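Local coordinates for protein RmpD (Hexulose-6-phosphate synthase) (Streptococcus mutans, PDB 3EXR) that belongs to the orotidine 5'-phosphate decarboxylase/HUMPS family and folds as a TIM barrel that pairs into a two-chain assembly, at residues A83-C88 against K111-V116; T96-R101 against L131-S136; A138-S143 against E155-K160. All blocks are in the same frame, centred on the assembly; numbering follows the deposited sequence.

Contact 1: residues A83-C88 against K111-V116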
ATOM      1  N   ALA A  83       2.401  14.474  -9.275  1.00 10.19           N
ATOM      2  CA  ALA A  83       3.002  13.204  -9.686  1.00 10.34           C
ATOM      3  C   ALA A  83       2.870  12.918 -11.172  1.00 10.26           C
ATOM      4  O   ALA A  83       1.833  13.224 -11.800  1.00 10.22           O
ATOM      5  CB  ALA A  83       2.416  12.026  -8.899  1.00 10.64           C
ATOM      6  N   ASP A  84       3.904  12.275 -11.719  1.00  9.75           N
ATOM      7  CA  ASP A  84       3.832  11.710 -13.070  1.00  8.55           C
ATOM      8  C   ASP A  84       3.413  10.243 -13.078  1.00  8.56           C
ATOM      9  O   ASP A  84       2.512   9.841 -13.828  1.00  8.65           O
ATOM     10  CB  ASP A  84       5.194  11.856 -13.749  1.00  9.17           C
ATOM     11  CG  ASP A  84       5.574  13.312 -13.974  1.00  8.39           C
ATOM     12  OD1 ASP A  84       4.750  14.097 -14.534  1.00 10.43           O
ATOM     13  OD2 ASP A  84       6.705  13.688 -13.618  1.00 11.26           O
ATOM     14  N   TRP A  85       4.071   9.448 -12.235  1.00  8.70           N
ATOM     15  CA  TRP A  85       3.841   8.019 -12.145  1.00  8.77           C
ATOM     16  C   TRP A  85       3.334   7.699 -10.765  1.00  9.31           C
ATOM     17  O   TRP A  85       3.761   8.311  -9.809  1.00  9.60           O
ATOM     18  CB  TRP A  85       5.117   7.224 -12.378  1.00  8.94           C
ATOM     19  CG  TRP A  85       5.738   7.459 -13.726  1.00  9.55           C
ATOM     20  CD1 TRP A  85       5.138   8.018 -14.812  1.00  9.95           C
ATOM     21  CD2 TRP A  85       7.083   7.154 -14.118  1.00 11.49           C
ATOM     22  NE1 TRP A  85       6.022   8.073 -15.862  1.00 11.09           N
ATOM     23  CE2 TRP A  85       7.224   7.549 -15.466  1.00 10.83           C
ATOM     24  CE3 TRP A  85       8.186   6.592 -13.461  1.00 11.52           C
ATOM     25  CZ2 TRP A  85       8.417   7.397 -16.169  1.00 11.51           C
ATOM     26  CZ3 TRP A  85       9.390   6.446 -14.160  1.00 10.13           C
ATOM     27  CH2 TRP A  85       9.492   6.855 -15.495  1.00  9.41           C
ATOM     28  N   MET A  86       2.404   6.753 -10.689  1.00  9.75           N
ATOM     29  CA  MET A  86       1.967   6.210  -9.406  1.00  9.16           C
ATOM     30  C   MET A  86       2.042   4.687  -9.442  1.00  8.78           C
ATOM     31  O   MET A  86       1.701   4.056 -10.462  1.00  8.81           O
ATOM     32  CB  MET A  86       0.537   6.631  -9.080  1.00  9.42           C
ATOM     33  CG  MET A  86       0.150   6.308  -7.655  1.00  8.28           C
ATOM     34  SD  MET A  86      -1.551   6.631  -7.206  1.00 11.61           S
ATOM     35  CE  MET A  86      -2.438   5.234  -7.927  1.00 10.86           C
ATOM     36  N   THR A  87       2.446   4.084  -8.326  1.00  8.01           N
ATOM     37  CA  THR A  87       2.406   2.634  -8.219  1.00  8.07           C
ATOM     38  C   THR A  87       1.060   2.090  -7.743  1.00  8.82           C
ATOM     39  O   THR A  87       0.400   2.648  -6.846  1.00  8.15           O
ATOM     40  CB  THR A  87       3.535   2.079  -7.314  1.00  7.90           C
ATOM     41  OG1 THR A  87       3.422   2.615  -5.994  1.00  8.77           O
ATOM     42  CG2 THR A  87       4.938   2.463  -7.851  1.00  7.70           C
ATOM     43  N   CYS A  88       0.675   0.950  -8.325  1.00  8.95           N
ATOM     44  CA  CYS A  88      -0.391   0.108  -7.779  1.00  8.90           C
ATOM     45  C   CYS A  88       0.239  -1.216  -7.433  1.00  9.06           C
ATOM     46  O   CYS A  88       1.080  -1.734  -8.204  1.00 10.28           O
ATOM     47  CB  CYS A  88      -1.471  -0.166  -8.814  1.00  9.81           C
ATOM     48  SG  CYS A  88      -2.656   1.149  -9.087  1.00 10.57           S
ATOM     49  N   LYS A 111       2.380  12.849 -19.315  1.00 17.25           N
ATOM     50  CA  LYS A 111       3.299  11.934 -18.630  1.00 16.27           C
ATOM     51  C   LYS A 111       2.624  10.918 -17.682  1.00 14.83           C
ATOM     52  O   LYS A 111       3.273   9.965 -17.255  1.00 14.54           O
ATOM     53  CB  LYS A 111       4.356  12.736 -17.841  1.00 16.65           C
ATOM     54  CG  LYS A 111       5.298  13.674 -18.638  1.00 18.42           C
ATOM     55  CD  LYS A 111       6.648  13.931 -17.873  1.00 19.84           C
ATOM     56  CE  LYS A 111       6.631  15.148 -16.849  1.00 21.11           C
ATOM     57  NZ  LYS A 111       7.775  15.298 -15.780  1.00 18.27           N
ATOM     58  N   GLY A 112       1.337  11.110 -17.362  1.00 12.92           N
ATOM     59  CA  GLY A 112       0.633  10.289 -16.375  1.00 12.40           C
ATOM     60  C   GLY A 112       0.594   8.804 -16.673  1.00 11.52           C
ATOM     61  O   GLY A 112       0.134   8.395 -17.738  1.00 11.96           O
ATOM     62  N   GLU A 113       1.069   7.994 -15.728  1.00 10.47           N
ATOM     63  CA  GLU A 113       1.120   6.550 -15.888  1.00 10.06           C
ATOM     64  C   GLU A 113       1.026   5.820 -14.559  1.00  9.84           C
ATOM     65  O   GLU A 113       1.424   6.366 -13.506  1.00 10.82           O
ATOM     66  CB  GLU A 113       2.464   6.134 -16.506  1.00 10.18           C
ATOM     67  CG  GLU A 113       2.683   6.507 -17.963  1.00 11.98           C
ATOM     68  CD  GLU A 113       3.765   5.656 -18.596  1.00 13.70           C
ATOM     69  OE1 GLU A 113       3.677   4.408 -18.516  1.00 14.86           O
ATOM     70  OE2 GLU A 113       4.706   6.247 -19.155  1.00 16.72           O
ATOM     71  N   ILE A 114       0.558   4.575 -14.647  1.00  8.60           N
ATOM     72  CA  ILE A 114       0.559   3.619 -13.553  1.00  8.75           C
ATOM     73  C   ILE A 114       1.714   2.624 -13.746  1.00  9.15           C
ATOM     74  O   ILE A 114       2.082   2.247 -14.882  1.00 10.01           O
ATOM     75  CB  ILE A 114      -0.813   2.904 -13.459  1.00  8.17           C
ATOM     76  CG1 ILE A 114      -1.931   3.937 -13.304  1.00  8.41           C
ATOM     77  CG2 ILE A 114      -0.851   1.877 -12.325  1.00  8.66           C
ATOM     78  CD1 ILE A 114      -1.823   4.858 -12.127  1.00  9.53           C
ATOM     79  N   GLN A 115       2.304   2.235 -12.616  1.00  8.89           N
ATOM     80  CA  GLN A 115       3.345   1.204 -12.562  1.00  8.38           C
ATOM     81  C   GLN A 115       2.868   0.112 -11.617  1.00  8.70           C
ATOM     82  O   GLN A 115       2.403   0.410 -10.527  1.00  8.85           O
ATOM     83  CB  GLN A 115       4.645   1.785 -11.993  1.00  7.58           C
ATOM     84  CG  GLN A 115       5.162   3.070 -12.640  1.00  7.87           C
ATOM     85  CD  GLN A 115       6.449   3.533 -11.990  1.00  7.13           C
ATOM     86  OE1 GLN A 115       6.446   3.821 -10.785  1.00  8.36           O
ATOM     87  NE2 GLN A 115       7.564   3.531 -12.752  1.00  8.15           N
ATOM     88  N   VAL A 116       3.044  -1.148 -12.010  1.00  8.48           N
ATOM     89  CA  VAL A 116       2.659  -2.274 -11.176  1.00  9.11           C
ATOM     90  C   VAL A 116       3.861  -2.745 -10.335  1.00  8.88           C
ATOM     91  O   VAL A 116       4.898  -3.198 -10.842  1.00  9.11           O
ATOM     92  CB  VAL A 116       2.136  -3.460 -11.974  1.00  8.72           C
ATOM     93  CG1 VAL A 116       1.650  -4.565 -11.021  1.00 10.50           C
ATOM     94  CG2 VAL A 116       0.969  -3.043 -12.873  1.00  9.25           C
TER
HETATM   95  O   HOH W   1       5.223   8.926 -18.564  1.00 15.65           O
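Trp85 and Gln115 each set CG beside the backbone N and opposite the carbonyl carbon (chi1 -60° for Trp85). Gln115 then runs on extended, so its amide slants across the indole, with NE2 3.2 Å from Trp85 CE3 and the two planes 43° apart. That NE2 finds its hydrogen bond in Gln137. Thr87 lies on this same inward face of the barrel, as does Glu113, whose CB is 3.7 Å from Trp85 CD1. A water at the indole edge accepts from Trp85 NE1 and donates to Lys111 O and Glu113 OE2, while Arg170 takes OE1 of Glu113.

Strands 85-88 and 113-116 run parallel, and their backbone bonds alternate between partners: Met86 N donates to Glu113 O at 3.0 Å, and Met86 O receives Gln115 N at 2.9 Å. The outward face is apolar. Ile114 CG2 meets Cys88 SG at 3.8 Å, and Met86 and Ile114 both rest on Ala100 of helix 94-107, where a flexible thioether and a branched aliphatic chain suit a helix-covered sheet.

Before the strands, Lys111 bends at chi3 (-88°) and brings NZ to Asp84 OD2 at 2.9 Å, from above the carboxylate plane. Arg53 and the Ile61 N-H also reach OD2. Two cations and an amide on one oxygen of a buried carboxylate would probably keep Asp84 ionised.

Contact 2: residues T96-R101 against L131-S136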
ATOM      1  N   THR A  96      -9.693  -1.331 -10.568  1.00 12.23           N
ATOM      2  CA  THR A  96      -8.944  -0.372  -9.743  1.00 11.74           C
ATOM      3  C   THR A  96      -7.765   0.239 -10.537  1.00 11.34           C
ATOM      4  O   THR A  96      -7.538   1.463 -10.528  1.00 10.65           O
ATOM      5  CB  THR A  96      -8.424  -1.067  -8.492  1.00 11.38           C
ATOM      6  OG1 THR A  96      -9.519  -1.390  -7.630  1.00 11.64           O
ATOM      7  CG2 THR A  96      -7.455  -0.174  -7.723  1.00 10.85           C
ATOM      8  N   MET A  97      -6.993  -0.618 -11.216  1.00 11.55           N
ATOM      9  CA  MET A  97      -5.855  -0.121 -12.018  1.00 12.13           C
ATOM     10  C   MET A  97      -6.306   0.779 -13.174  1.00 12.22           C
ATOM     11  O   MET A  97      -5.698   1.814 -13.423  1.00 11.92           O
ATOM     12  CB  MET A  97      -4.995  -1.258 -12.561  1.00 12.47           C
ATOM     13  CG  MET A  97      -4.247  -2.055 -11.498  1.00 12.08           C
ATOM     14  SD  MET A  97      -3.178  -3.216 -12.320  1.00 13.81           S
ATOM     15  CE  MET A  97      -2.353  -4.033 -10.930  1.00 11.94           C
ATOM     16  N   LYS A  98      -7.386   0.402 -13.856  1.00 12.53           N
ATOM     17  CA  LYS A  98      -7.926   1.261 -14.924  1.00 13.65           C
ATOM     18  C   LYS A  98      -8.408   2.598 -14.377  1.00 12.59           C
ATOM     19  O   LYS A  98      -8.174   3.644 -14.993  1.00 12.41           O
ATOM     20  CB  LYS A  98      -9.085   0.585 -15.661  1.00 13.80           C
ATOM     21  CG  LYS A  98      -8.689  -0.390 -16.722  1.00 19.04           C
ATOM     22  CD  LYS A  98      -9.941  -0.792 -17.542  1.00 23.23           C
ATOM     23  CE  LYS A  98      -9.602  -1.873 -18.597  1.00 26.52           C
ATOM     24  NZ  LYS A  98     -10.709  -2.902 -18.785  1.00 27.91           N
ATOM     25  N   ALA A  99      -9.083   2.586 -13.230  1.00 11.64           N
ATOM     26  CA  ALA A  99      -9.587   3.846 -12.669  1.00 11.05           C
ATOM     27  C   ALA A  99      -8.432   4.781 -12.306  1.00 11.36           C
ATOM     28  O   ALA A  99      -8.516   5.991 -12.507  1.00 11.53           O
ATOM     29  CB  ALA A  99     -10.469   3.592 -11.443  1.00 10.95           C
ATOM     30  N   ALA A 100      -7.336   4.200 -11.809  1.00 10.19           N
ATOM     31  CA  ALA A 100      -6.157   4.961 -11.426  1.00 10.40           C
ATOM     32  C   ALA A 100      -5.504   5.531 -12.675  1.00  9.74           C
ATOM     33  O   ALA A 100      -5.173   6.720 -12.719  1.00 10.27           O
ATOM     34  CB  ALA A 100      -5.180   4.080 -10.666  1.00  9.80           C
ATOM     35  N   ARG A 101      -5.361   4.709 -13.710  1.00  9.99           N
ATOM     36  CA  ARG A 101      -4.796   5.199 -14.976  1.00 10.82           C
ATOM     37  C   ARG A 101      -5.621   6.332 -15.576  1.00 11.55           C
ATOM     38  O   ARG A 101      -5.062   7.343 -16.014  1.00 12.70           O
ATOM     39  CB  ARG A 101      -4.627   4.092 -16.005  1.00 10.91           C
ATOM     40  CG  ARG A 101      -4.052   4.613 -17.299  1.00 11.12           C
ATOM     41  CD  ARG A 101      -3.693   3.535 -18.293  1.00 13.12           C
ATOM     42  NE  ARG A 101      -4.844   2.787 -18.761  1.00 15.61           N
ATOM     43  CZ  ARG A 101      -5.637   3.156 -19.764  1.00 19.95           C
ATOM     44  NH1 ARG A 101      -5.415   4.298 -20.417  1.00 18.40           N
ATOM     45  NH2 ARG A 101      -6.659   2.366 -20.122  1.00 19.38           N
ATOM     46  N   LEU A 131      -1.355  -5.165 -19.219  1.00 12.16           N
ATOM     47  CA  LEU A 131      -1.060  -4.580 -20.534  1.00 13.56           C
ATOM     48  C   LEU A 131      -2.353  -4.244 -21.279  1.00 14.61           C
ATOM     49  O   LEU A 131      -2.492  -3.164 -21.856  1.00 14.90           O
ATOM     50  CB  LEU A 131      -0.219  -5.545 -21.383  1.00 13.40           C
ATOM     51  CG  LEU A 131       1.228  -5.771 -20.922  1.00 13.45           C
ATOM     52  CD1 LEU A 131       1.840  -6.950 -21.652  1.00 14.53           C
ATOM     53  CD2 LEU A 131       2.137  -4.554 -21.098  1.00 12.09           C
ATOM     54  N   ASP A 132      -3.293  -5.181 -21.234  1.00 15.46           N
ATOM     55  CA  ASP A 132      -4.580  -5.015 -21.941  1.00 15.83           C
ATOM     56  C   ASP A 132      -5.359  -3.850 -21.378  1.00 15.85           C
ATOM     57  O   ASP A 132      -6.145  -3.229 -22.100  1.00 16.75           O
ATOM     58  CB  ASP A 132      -5.433  -6.275 -21.839  1.00 16.47           C
ATOM     59  CG  ASP A 132      -4.866  -7.440 -22.618  1.00 17.41           C
ATOM     60  OD1 ASP A 132      -3.958  -7.244 -23.457  1.00 17.96           O
ATOM     61  OD2 ASP A 132      -5.325  -8.582 -22.391  1.00 19.95           O
ATOM     62  N   ALA A 133      -5.131  -3.576 -20.082  1.00 14.64           N
ATOM     63  CA  ALA A 133      -5.763  -2.451 -19.377  1.00 14.41           C
ATOM     64  C   ALA A 133      -5.016  -1.129 -19.585  1.00 14.50           C
ATOM     65  O   ALA A 133      -5.405  -0.105 -19.003  1.00 14.79           O
ATOM     66  CB  ALA A 133      -5.913  -2.764 -17.872  1.00 14.25           C
ATOM     67  N   GLY A 134      -3.971  -1.151 -20.421  1.00 14.27           N
ATOM     68  CA  GLY A 134      -3.178   0.024 -20.805  1.00 13.80           C
ATOM     69  C   GLY A 134      -2.050   0.380 -19.852  1.00 12.85           C
ATOM     70  O   GLY A 134      -1.527   1.467 -19.886  1.00 13.42           O
ATOM     71  N   ILE A 135      -1.681  -0.565 -19.004  1.00 12.80           N
ATOM     72  CA  ILE A 135      -0.608  -0.381 -18.037  1.00 13.20           C
ATOM     73  C   ILE A 135       0.616  -1.216 -18.435  1.00 12.56           C
ATOM     74  O   ILE A 135       0.584  -2.460 -18.490  1.00 13.10           O
ATOM     75  CB  ILE A 135      -1.128  -0.701 -16.621  1.00 13.65           C
ATOM     76  CG1 ILE A 135      -2.215   0.334 -16.253  1.00 16.01           C
ATOM     77  CG2 ILE A 135       0.025  -0.718 -15.578  1.00 13.38           C
ATOM     78  CD1 ILE A 135      -3.095  -0.018 -15.111  1.00 18.24           C
ATOM     79  N   SER A 136       1.719  -0.521 -18.674  1.00 11.21           N
ATOM     80  CA  SER A 136       2.878  -1.164 -19.300  1.00 11.09           C
ATOM     81  C   SER A 136       4.188  -0.865 -18.622  1.00 10.23           C
ATOM     82  O   SER A 136       5.225  -0.928 -19.253  1.00 11.09           O
ATOM     83  CB  SER A 136       2.938  -0.821 -20.793  1.00 11.33           C
ATOM     84  OG  SER A 136       3.139   0.551 -21.009  1.00 11.32           O
TER
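Arg101, on helix 94-107, reaches across to Ala133 at the end of helix 124-132, where Gly134 closes the helix in a Schellman motif; the two helices are neighbours in the outer layer of the TIM barrel. Arg101 leaves its helix with CG opposite the backbone N (chi1 180°), then turns at chi3 (64°), so that the guanidinium presents one side to the end of the other helix. NE and NH2 both donate to Ala133 O, each at 3.0 Å and both bent, as they must be when one oxygen serves two nitrogens. The NE bond lies in the carbonyl plane, on a lone pair, whereas NH2 stands above that plane. A carbonyl at a helix C-terminus suits a cation, since the helix dipole probably adds to the attraction. The remaining nitrogen, NH1, forms a salt bridge with Glu105, which helps fix the rotation of the group.

Gly134 has positive phi (85°), and with no side chain it can place its CA over one face of the guanidinium, 4.1 Å from Arg101 CZ. Its carbonyl O also meets Arg101 CD at 3.4 Å.

Lys98 contributes carbon rather than charge: its CG lies 3.8 Å from Ala133 CB, a methyl small enough for the helix to come close. Deeper, toward the sheet, the contact is wholly apolar. Ile135, which also rests on Val116 of strand 113-117, sends its longer branch back toward helix 94-107. Met97, extended beyond CG, carries its sulfur past the contact, leaving its first methylene to meet the isoleucine: Met97 CB and Ile135 CD1 are 3.4 Å apart, tighter than usual carbon packing.

Contact 3: residues A138-S143 against E155-K160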
ATOM      1  N   ALA A 138       6.234  -2.071 -14.948  1.00  9.47           N
ATOM      2  CA  ALA A 138       6.277  -2.987 -13.809  1.00  9.14           C
ATOM      3  C   ALA A 138       7.572  -2.811 -13.054  1.00  8.57           C
ATOM      4  O   ALA A 138       8.619  -2.571 -13.660  1.00  9.44           O
ATOM      5  CB  ALA A 138       6.134  -4.415 -14.267  1.00  9.80           C
ATOM      6  N   ILE A 139       7.496  -2.951 -11.725  1.00  7.66           N
ATOM      7  CA  ILE A 139       8.671  -2.792 -10.870  1.00  7.68           C
ATOM      8  C   ILE A 139       9.035  -4.155 -10.300  1.00  8.23           C
ATOM      9  O   ILE A 139       8.263  -4.750  -9.539  1.00  7.73           O
ATOM     10  CB  ILE A 139       8.374  -1.852  -9.655  1.00  8.16           C
ATOM     11  CG1 ILE A 139       7.612  -0.569 -10.046  1.00  9.42           C
ATOM     12  CG2 ILE A 139       9.643  -1.572  -8.895  1.00  8.06           C
ATOM     13  CD1 ILE A 139       8.234   0.239 -11.098  1.00 10.08           C
ATOM     14  N   TYR A 140      10.219  -4.625 -10.661  1.00  8.01           N
ATOM     15  CA  TYR A 140      10.715  -5.937 -10.248  1.00  8.06           C
ATOM     16  C   TYR A 140      11.813  -5.780  -9.188  1.00  8.67           C
ATOM     17  O   TYR A 140      12.775  -5.044  -9.411  1.00  9.36           O
ATOM     18  CB  TYR A 140      11.247  -6.729 -11.474  1.00  8.96           C
ATOM     19  CG  TYR A 140      11.490  -8.184 -11.177  1.00  8.44           C
ATOM     20  CD1 TYR A 140      10.552  -9.153 -11.537  1.00 11.61           C
ATOM     21  CD2 TYR A 140      12.642  -8.595 -10.493  1.00  9.21           C
ATOM     22  CE1 TYR A 140      10.739 -10.494 -11.219  1.00 11.07           C
ATOM     23  CE2 TYR A 140      12.836  -9.940 -10.166  1.00 10.13           C
ATOM     24  CZ  TYR A 140      11.876 -10.880 -10.544  1.00 10.30           C
ATOM     25  OH  TYR A 140      12.063 -12.200 -10.256  1.00 12.51           O
ATOM     26  N   HIS A 141      11.648  -6.467  -8.050  1.00  8.33           N
ATOM     27  CA  HIS A 141      12.581  -6.445  -6.927  1.00  9.67           C
ATOM     28  C   HIS A 141      13.471  -7.666  -6.926  1.00  9.32           C
ATOM     29  O   HIS A 141      12.992  -8.791  -7.126  1.00  9.54           O
ATOM     30  CB  HIS A 141      11.799  -6.455  -5.603  1.00 10.31           C
ATOM     31  CG  HIS A 141      11.021  -5.202  -5.358  1.00 12.39           C
ATOM     32  ND1 HIS A 141       9.857  -4.884  -6.031  1.00 15.03           N
ATOM     33  CD2 HIS A 141      11.253  -4.183  -4.505  1.00 13.46           C
ATOM     34  CE1 HIS A 141       9.414  -3.718  -5.596  1.00 13.10           C
ATOM     35  NE2 HIS A 141      10.251  -3.269  -4.677  1.00 15.57           N
ATOM     36  N   GLN A 142      14.764  -7.467  -6.662  1.00  9.33           N
ATOM     37  CA  GLN A 142      15.626  -8.623  -6.439  1.00  9.86           C
ATOM     38  C   GLN A 142      15.004  -9.546  -5.383  1.00 10.05           C
ATOM     39  O   GLN A 142      14.425  -9.103  -4.372  1.00 10.28           O
ATOM     40  CB  GLN A 142      17.035  -8.225  -6.012  1.00  9.69           C
ATOM     41  CG  GLN A 142      17.987  -9.393  -6.230  1.00 10.39           C
ATOM     42  CD  GLN A 142      19.390  -9.199  -5.683  1.00 12.33           C
ATOM     43  OE1 GLN A 142      19.717  -8.159  -5.100  1.00 13.62           O
ATOM     44  NE2 GLN A 142      20.234 -10.223  -5.864  1.00 14.47           N
ATOM     45  N   SER A 143      15.088 -10.851  -5.618  1.00 11.15           N
ATOM     46  CA  SER A 143      14.635 -11.815  -4.628  1.00 13.47           C
ATOM     47  C   SER A 143      15.248 -11.454  -3.277  1.00 14.01           C
ATOM     48  O   SER A 143      16.465 -11.227  -3.196  1.00 12.98           O
ATOM     49  CB  SER A 143      15.023 -13.228  -5.073  1.00 13.85           C
ATOM     50  OG  SER A 143      14.145 -13.603  -6.143  1.00 18.20           O
ATOM     51  N   GLU A 155      20.020 -15.898 -12.089  1.00 12.92           N
ATOM     52  CA  GLU A 155      19.471 -16.081 -13.415  1.00 13.66           C
ATOM     53  C   GLU A 155      17.953 -16.110 -13.458  1.00 13.33           C
ATOM     54  O   GLU A 155      17.356 -15.633 -14.399  1.00 13.28           O
ATOM     55  CB  GLU A 155      20.050 -17.307 -14.115  1.00 13.80           C
ATOM     56  CG  GLU A 155      21.509 -17.177 -14.431  1.00 14.40           C
ATOM     57  CD  GLU A 155      21.807 -16.064 -15.426  1.00 14.13           C
ATOM     58  OE1 GLU A 155      21.242 -16.072 -16.532  1.00 17.91           O
ATOM     59  OE2 GLU A 155      22.585 -15.181 -15.088  1.00 16.57           O
ATOM     60  N   LYS A 156      17.354 -16.709 -12.437  1.00 13.63           N
ATOM     61  CA  LYS A 156      15.898 -16.766 -12.340  1.00 13.35           C
ATOM     62  C   LYS A 156      15.300 -15.357 -12.325  1.00 12.65           C
ATOM     63  O   LYS A 156      14.359 -15.090 -13.060  1.00 12.43           O
ATOM     64  CB  LYS A 156      15.443 -17.547 -11.139  1.00 13.72           C
ATOM     65  N   ASP A 157      15.847 -14.451 -11.517  1.00 11.55           N
ATOM     66  CA  ASP A 157      15.350 -13.075 -11.498  1.00 12.06           C
ATOM     67  C   ASP A 157      15.543 -12.438 -12.856  1.00 11.14           C
ATOM     68  O   ASP A 157      14.624 -11.808 -13.367  1.00 10.87           O
ATOM     69  CB  ASP A 157      16.046 -12.208 -10.429  1.00 12.00           C
ATOM     70  CG  ASP A 157      15.432 -12.356  -9.007  1.00 12.23           C
ATOM     71  OD1 ASP A 157      14.294 -12.825  -8.850  1.00 12.40           O
ATOM     72  OD2 ASP A 157      16.105 -12.018  -8.011  1.00 11.59           O
ATOM     73  N   LEU A 158      16.742 -12.591 -13.443  1.00 11.07           N
ATOM     74  CA  LEU A 158      16.997 -12.031 -14.752  1.00 11.32           C
ATOM     75  C   LEU A 158      16.021 -12.571 -15.821  1.00 11.28           C
ATOM     76  O   LEU A 158      15.543 -11.823 -16.666  1.00 11.59           O
ATOM     77  CB  LEU A 158      18.464 -12.202 -15.142  1.00 11.58           C
ATOM     78  CG  LEU A 158      19.382 -11.409 -14.202  1.00 11.78           C
ATOM     79  CD1 LEU A 158      20.808 -11.806 -14.464  1.00 11.77           C
ATOM     80  CD2 LEU A 158      19.237  -9.903 -14.331  1.00 12.25           C
ATOM     81  N   ASN A 159      15.713 -13.864 -15.761  1.00 11.85           N
ATOM     82  CA  ASN A 159      14.777 -14.468 -16.711  1.00 12.29           C
ATOM     83  C   ASN A 159      13.393 -13.827 -16.666  1.00 12.26           C
ATOM     84  O   ASN A 159      12.749 -13.639 -17.704  1.00 13.15           O
ATOM     85  CB  ASN A 159      14.615 -15.961 -16.459  1.00 12.53           C
ATOM     86  CG  ASN A 159      15.783 -16.786 -16.955  1.00 14.13           C
ATOM     87  OD1 ASN A 159      15.962 -17.947 -16.526  1.00 16.22           O
ATOM     88  ND2 ASN A 159      16.580 -16.217 -17.846  1.00 14.51           N
ATOM     89  N   LYS A 160      12.928 -13.533 -15.464  1.00 11.30           N
ATOM     90  CA  LYS A 160      11.610 -12.923 -15.302  1.00 10.88           C
ATOM     91  C   LYS A 160      11.600 -11.481 -15.812  1.00 10.21           C
ATOM     92  O   LYS A 160      10.677 -11.047 -16.493  1.00 10.46           O
ATOM     93  CB  LYS A 160      11.132 -13.030 -13.849  1.00 11.31           C
ATOM     94  CG  LYS A 160      11.036 -14.488 -13.357  1.00 11.22           C
ATOM     95  CD  LYS A 160      10.204 -14.629 -12.098  1.00 14.25           C
ATOM     96  CE  LYS A 160       8.733 -14.456 -12.388  1.00 15.54           C
ATOM     97  NZ  LYS A 160       7.924 -14.781 -11.159  1.00 18.21           N
TER
HETATM   98  O   HOH W   2       9.379 -13.056  -9.078  1.00 18.44           O
HETATM   99  O   HOH W   3      18.755 -12.550  -7.312  1.00 14.35           O
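Tyr140, Ser143 and Asp157 form a hydrogen-bonded cluster in which one carboxylate accepts at both oxygens. Asp157 OD1 takes two hydroxyls, that of Tyr140 at 2.7 Å on its anti side and Ser143 OG at 2.8 Å on its syn side. OD2 accepts the backbone N of Ser143 at 2.9 Å, nearly straight at 172°. Aspartate suits the place because a short chain carries two acceptor oxygens, enough for two hydroxyls and a backbone N-H. Tyr140 reaches it with CG opposite the backbone N (chi1 -167°), its ring turned 75° from the carboxylate plane and its edge toward Asp157. Ser143 is at the N-cap position before helix 144-149, yet it spends its hydroxyl on Asp157 and makes no side-chain capping bond.

Waters extend the set. One donates to Asp157 OD2 and accepts from Gln142 NE2; another donates to Tyr140 OH and accepts from Lys160 NZ.

Apolar contact is slight: Lys160 CB lies 3.7 Å from Tyr140 CE1, while the ammonium end makes a cation-pi contact with Trp122.

Tyr140 thus points outward from strand 137-141 to helix 155-167, the beta-to-alpha packing of the TIM barrel, here with polar groups at the strand's C-terminal end.

How the contacts relate
Contact 1 is barrel core, two neighbouring strands joined by backbone bonds, whereas contact 2 lies in the helical layer around it and contact 3 joins a strand and the turn after it to a helix of that layer. Contact 2 is only partly buried; contact 3 is buried although it lies farther from the chain's centre than contact 1. Contacts 1 and 2 share a surface: the outward residues of strand 113-117 pack on helix 94-107 and on Ile135, so the apolar outer face of one is the floor of the other. Contact 3 joins the same sheet through its next strand, Val116 O probably accepting from Ile139 N. Charge differs too: a salt bridge just before the strands in contact 1, a cation on a helix end in contact 2, and a carboxylate gathering neutral donors in contact 3.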